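Local coordinates for protein 4-hydroxy-tetrahydrodipicolinate synthase (PDB 2YXG) that probably condenses pyruvate with (S)-aspartate-beta-semialdehyde to 4-hydroxy-tetrahydrodipicolinate, a step of lysine biosynthesis, at residues 28-36 with 205-213. Residues are numbered along the deposited sequence; the frame is centred on the assembly and turned at random.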
loop_
_atom_site.group_PDB
_atom_site.type_symbol
_atom_site.label_atom_id
_atom_site.label_comp_id
_atom_site.label_asym_id
_atom_site.label_seq_id
_atom_site.Cartn_x
_atom_site.Cartn_y
_atom_site.Cartn_z
ATOM N N ASN A 28 -21.964 -32.090 11.043
ATOM C CA ASN A 28 -21.531 -33.461 11.413
ATOM C C ASN A 28 -20.333 -33.950 10.625
ATOM O O ASN A 28 -19.470 -34.635 11.189
ATOM C CB ASN A 28 -22.696 -34.443 11.223
ATOM C CG ASN A 28 -23.739 -34.271 12.259
ATOM O OD1 ASN A 28 -24.938 -34.335 11.964
ATOM N ND2 ASN A 28 -23.304 -34.042 13.509
ATOM N N PHE A 29 -20.265 -33.619 9.332
ATOM C CA PHE A 29 -19.053 -33.896 8.563
ATOM C C PHE A 29 -17.770 -33.329 9.222
ATOM O O PHE A 29 -16.772 -34.004 9.326
ATOM C CB PHE A 29 -19.170 -33.388 7.129
ATOM C CG PHE A 29 -17.903 -33.527 6.320
ATOM C CD1 PHE A 29 -17.405 -34.791 5.966
ATOM C CD2 PHE A 29 -17.226 -32.399 5.870
ATOM C CE1 PHE A 29 -16.205 -34.932 5.141
ATOM C CE2 PHE A 29 -16.061 -32.508 5.060
ATOM C CZ PHE A 29 -15.548 -33.784 4.701
ATOM N N LEU A 30 -17.812 -32.091 9.677
ATOM C CA LEU A 30 -16.622 -31.473 10.259
ATOM C C LEU A 30 -16.315 -32.060 11.637
ATOM O O LEU A 30 -15.148 -32.306 11.988
ATOM C CB LEU A 30 -16.862 -29.991 10.360
ATOM C CG LEU A 30 -17.225 -29.340 9.013
ATOM C CD1 LEU A 30 -17.758 -27.878 9.184
ATOM C CD2 LEU A 30 -16.032 -29.390 7.989
ATOM N N ILE A 31 -17.365 -32.272 12.424
ATOM C CA ILE A 31 -17.194 -32.907 13.753
ATOM C C ILE A 31 -16.598 -34.309 13.606
ATOM O O ILE A 31 -15.662 -34.613 14.332
ATOM C CB ILE A 31 -18.495 -32.906 14.621
ATOM C CG1 ILE A 31 -19.009 -31.462 14.845
ATOM C CG2 ILE A 31 -18.275 -33.717 15.989
ATOM C CD1 ILE A 31 -20.333 -31.358 15.660
ATOM N N GLU A 32 -17.118 -35.108 12.667
ATOM C CA GLU A 32 -16.620 -36.484 12.389
ATOM C C GLU A 32 -15.110 -36.391 12.180
ATOM O O GLU A 32 -14.338 -37.258 12.586
ATOM C CB GLU A 32 -17.231 -37.125 11.081
ATOM C CG GLU A 32 -18.801 -37.420 10.974
ATOM C CD GLU A 32 -19.387 -37.614 9.471
ATOM O OE1 GLU A 32 -18.638 -37.969 8.514
ATOM O OE2 GLU A 32 -20.627 -37.402 9.248
ATOM N N ASN A 33 -14.692 -35.314 11.520
ATOM C CA ASN A 33 -13.322 -35.214 11.086
ATOM C C ASN A 33 -12.385 -34.539 12.071
ATOM O O ASN A 33 -11.233 -34.219 11.728
ATOM C CB ASN A 33 -13.268 -34.657 9.663
ATOM C CG ASN A 33 -13.716 -35.707 8.652
ATOM O OD1 ASN A 33 -14.863 -35.711 8.150
ATOM N ND2 ASN A 33 -12.837 -36.656 8.412
ATOM N N GLY A 34 -12.874 -34.319 13.300
ATOM C CA GLY A 34 -11.962 -33.956 14.377
ATOM C C GLY A 34 -11.717 -32.486 14.621
ATOM O O GLY A 34 -10.848 -32.155 15.422
ATOM N N VAL A 35 -12.516 -31.611 14.011
ATOM C CA VAL A 35 -12.429 -30.170 14.295
ATOM C C VAL A 35 -12.629 -29.847 15.810
ATOM O O VAL A 35 -13.306 -30.596 16.528
ATOM C CB VAL A 35 -13.365 -29.287 13.362
ATOM C CG1 VAL A 35 -13.055 -29.530 11.853
ATOM C CG2 VAL A 35 -14.858 -29.463 13.659
ATOM N N SER A 36 -12.028 -28.761 16.312
ATOM C CA SER A 36 -12.238 -28.344 17.732
ATOM C C SER A 36 -13.544 -27.588 17.991
ATOM O O SER A 36 -14.053 -27.534 19.121
ATOM C CB SER A 36 -11.117 -27.433 18.200
ATOM O OG SER A 36 -9.907 -28.112 18.177
ATOM N N ALA A 205 -10.586 -25.628 5.991
ATOM C CA ALA A 205 -11.026 -26.789 6.807
ATOM C C ALA A 205 -12.466 -27.200 6.489
ATOM O O ALA A 205 -12.903 -28.290 6.879
ATOM C CB ALA A 205 -10.819 -26.571 8.331
ATOM N N ASN A 206 -13.222 -26.373 5.761
ATOM C CA ASN A 206 -14.543 -26.850 5.208
ATOM C C ASN A 206 -14.477 -27.980 4.151
ATOM O O ASN A 206 -15.467 -28.693 3.951
ATOM C CB ASN A 206 -15.361 -25.702 4.627
ATOM C CG ASN A 206 -15.838 -24.721 5.698
ATOM O OD1 ASN A 206 -15.341 -23.582 5.797
ATOM N ND2 ASN A 206 -16.815 -25.154 6.496
ATOM N N ILE A 207 -13.323 -28.087 3.483
ATOM C CA ILE A 207 -13.086 -28.931 2.310
ATOM C C ILE A 207 -12.270 -30.158 2.764
ATOM O O ILE A 207 -12.580 -31.308 2.418
ATOM C CB ILE A 207 -12.229 -28.154 1.193
ATOM C CG1 ILE A 207 -12.966 -26.956 0.617
ATOM C CG2 ILE A 207 -11.823 -29.069 0.012
ATOM C CD1 ILE A 207 -14.427 -27.322 0.310
ATOM N N VAL A 208 -11.203 -29.887 3.516
ATOM C CA VAL A 208 -10.287 -30.940 3.966
ATOM C C VAL A 208 -10.109 -30.887 5.477
ATOM O O VAL A 208 -8.985 -30.683 5.949
ATOM C CB VAL A 208 -8.918 -30.860 3.242
ATOM C CG1 VAL A 208 -9.065 -31.419 1.800
ATOM C CG2 VAL A 208 -8.408 -29.450 3.216
ATOM N N PRO A 209 -11.226 -31.062 6.238
ATOM C CA PRO A 209 -11.133 -30.961 7.735
ATOM C C PRO A 209 -10.109 -31.921 8.351
ATOM O O PRO A 209 -9.359 -31.531 9.221
ATOM C CB PRO A 209 -12.552 -31.321 8.227
ATOM C CG PRO A 209 -13.280 -31.875 7.034
ATOM C CD PRO A 209 -12.593 -31.386 5.782
ATOM N N LYS A 210 -10.046 -33.158 7.872
ATOM C CA LYS A 210 -9.188 -34.133 8.541
ATOM C C LYS A 210 -7.699 -33.810 8.372
ATOM O O LYS A 210 -6.903 -33.908 9.315
ATOM C CB LYS A 210 -9.521 -35.561 8.086
ATOM C CG LYS A 210 -8.724 -36.637 8.783
ATOM C CD LYS A 210 -9.285 -38.043 8.424
ATOM C CE LYS A 210 -8.249 -39.190 8.621
ATOM N NZ LYS A 210 -8.656 -40.409 7.813
ATOM N N GLU A 211 -7.351 -33.371 7.168
ATOM C CA GLU A 211 -5.994 -33.003 6.841
ATOM C C GLU A 211 -5.526 -31.754 7.591
ATOM O O GLU A 211 -4.426 -31.725 8.171
ATOM C CB GLU A 211 -5.895 -32.830 5.329
ATOM C CG GLU A 211 -6.201 -34.115 4.521
ATOM C CD GLU A 211 -7.702 -34.385 4.265
ATOM O OE1 GLU A 211 -8.626 -33.790 4.898
ATOM O OE2 GLU A 211 -7.972 -35.264 3.418
ATOM N N PHE A 212 -6.362 -30.720 7.590
ATOM C CA PHE A 212 -6.039 -29.522 8.343
ATOM C C PHE A 212 -5.887 -29.762 9.853
ATOM O O PHE A 212 -4.918 -29.339 10.413
ATOM C CB PHE A 212 -7.047 -28.395 8.059
ATOM C CG PHE A 212 -6.378 -27.073 7.782
ATOM C CD1 PHE A 212 -5.413 -26.978 6.762
ATOM C CD2 PHE A 212 -6.654 -25.954 8.560
ATOM C CE1 PHE A 212 -4.743 -25.787 6.509
ATOM C CE2 PHE A 212 -5.977 -24.736 8.308
ATOM C CZ PHE A 212 -5.030 -24.671 7.279
ATOM N N VAL A 213 -6.830 -30.452 10.483
ATOM C CA VAL A 213 -6.689 -30.846 11.887
ATOM C C VAL A 213 -5.364 -31.547 12.146
ATOM O O VAL A 213 -4.653 -31.276 13.129
ATOM C CB VAL A 213 -7.856 -31.770 12.340
ATOM C CG1 VAL A 213 -7.456 -32.608 13.564
ATOM C CG2 VAL A 213 -9.165 -30.929 12.513
#
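P209 points toward 28-36 and is met there by F29, L30, N33 and V35. The F29 ring brings CE2 and CZ to P209 CG, CE2 being the nearer at 3.5 Å. The two side chains cross at about a right angle. The F29 side chain sets out alongside the contact; with CG trans to the backbone N (chi1 174°), the ring swings in to P209. The carbonyl oxygens of N206 and I207 lie near the ring plane at its edge, the nearer being N206 O, 4.0 Å from F29 CE2. R259 makes a cation-pi contact with the same ring. With an alanine here, P209 CG is likely to lose its aromatic cover and R259 its ring.

L30 reaches the proline with one methyl, CD2, which sits 3.8 Å from P209 CG and also touches A205 O. N33 lays its CB 3.7 Å from P209 CB. Its amide end crosses the start of the K210 side chain, whose extended chain then leads away. Further along, V213 turns CG2 to the G34 carbonyl, 3.6 Å from G34 O. V35 CG1 lies more loosely against both P209 CB and V213 CG2, at 4.1 and 4.2 Å.

The contact is mainly apolar packing. It joins the C-terminal end of helix 20-32 and the turn into strand 37-40 to 205-208 and the first turn of helix 209-221. These helices follow strands 4-7 and 199-202, the first and last of the TIM barrel, which lie side by side where it closes.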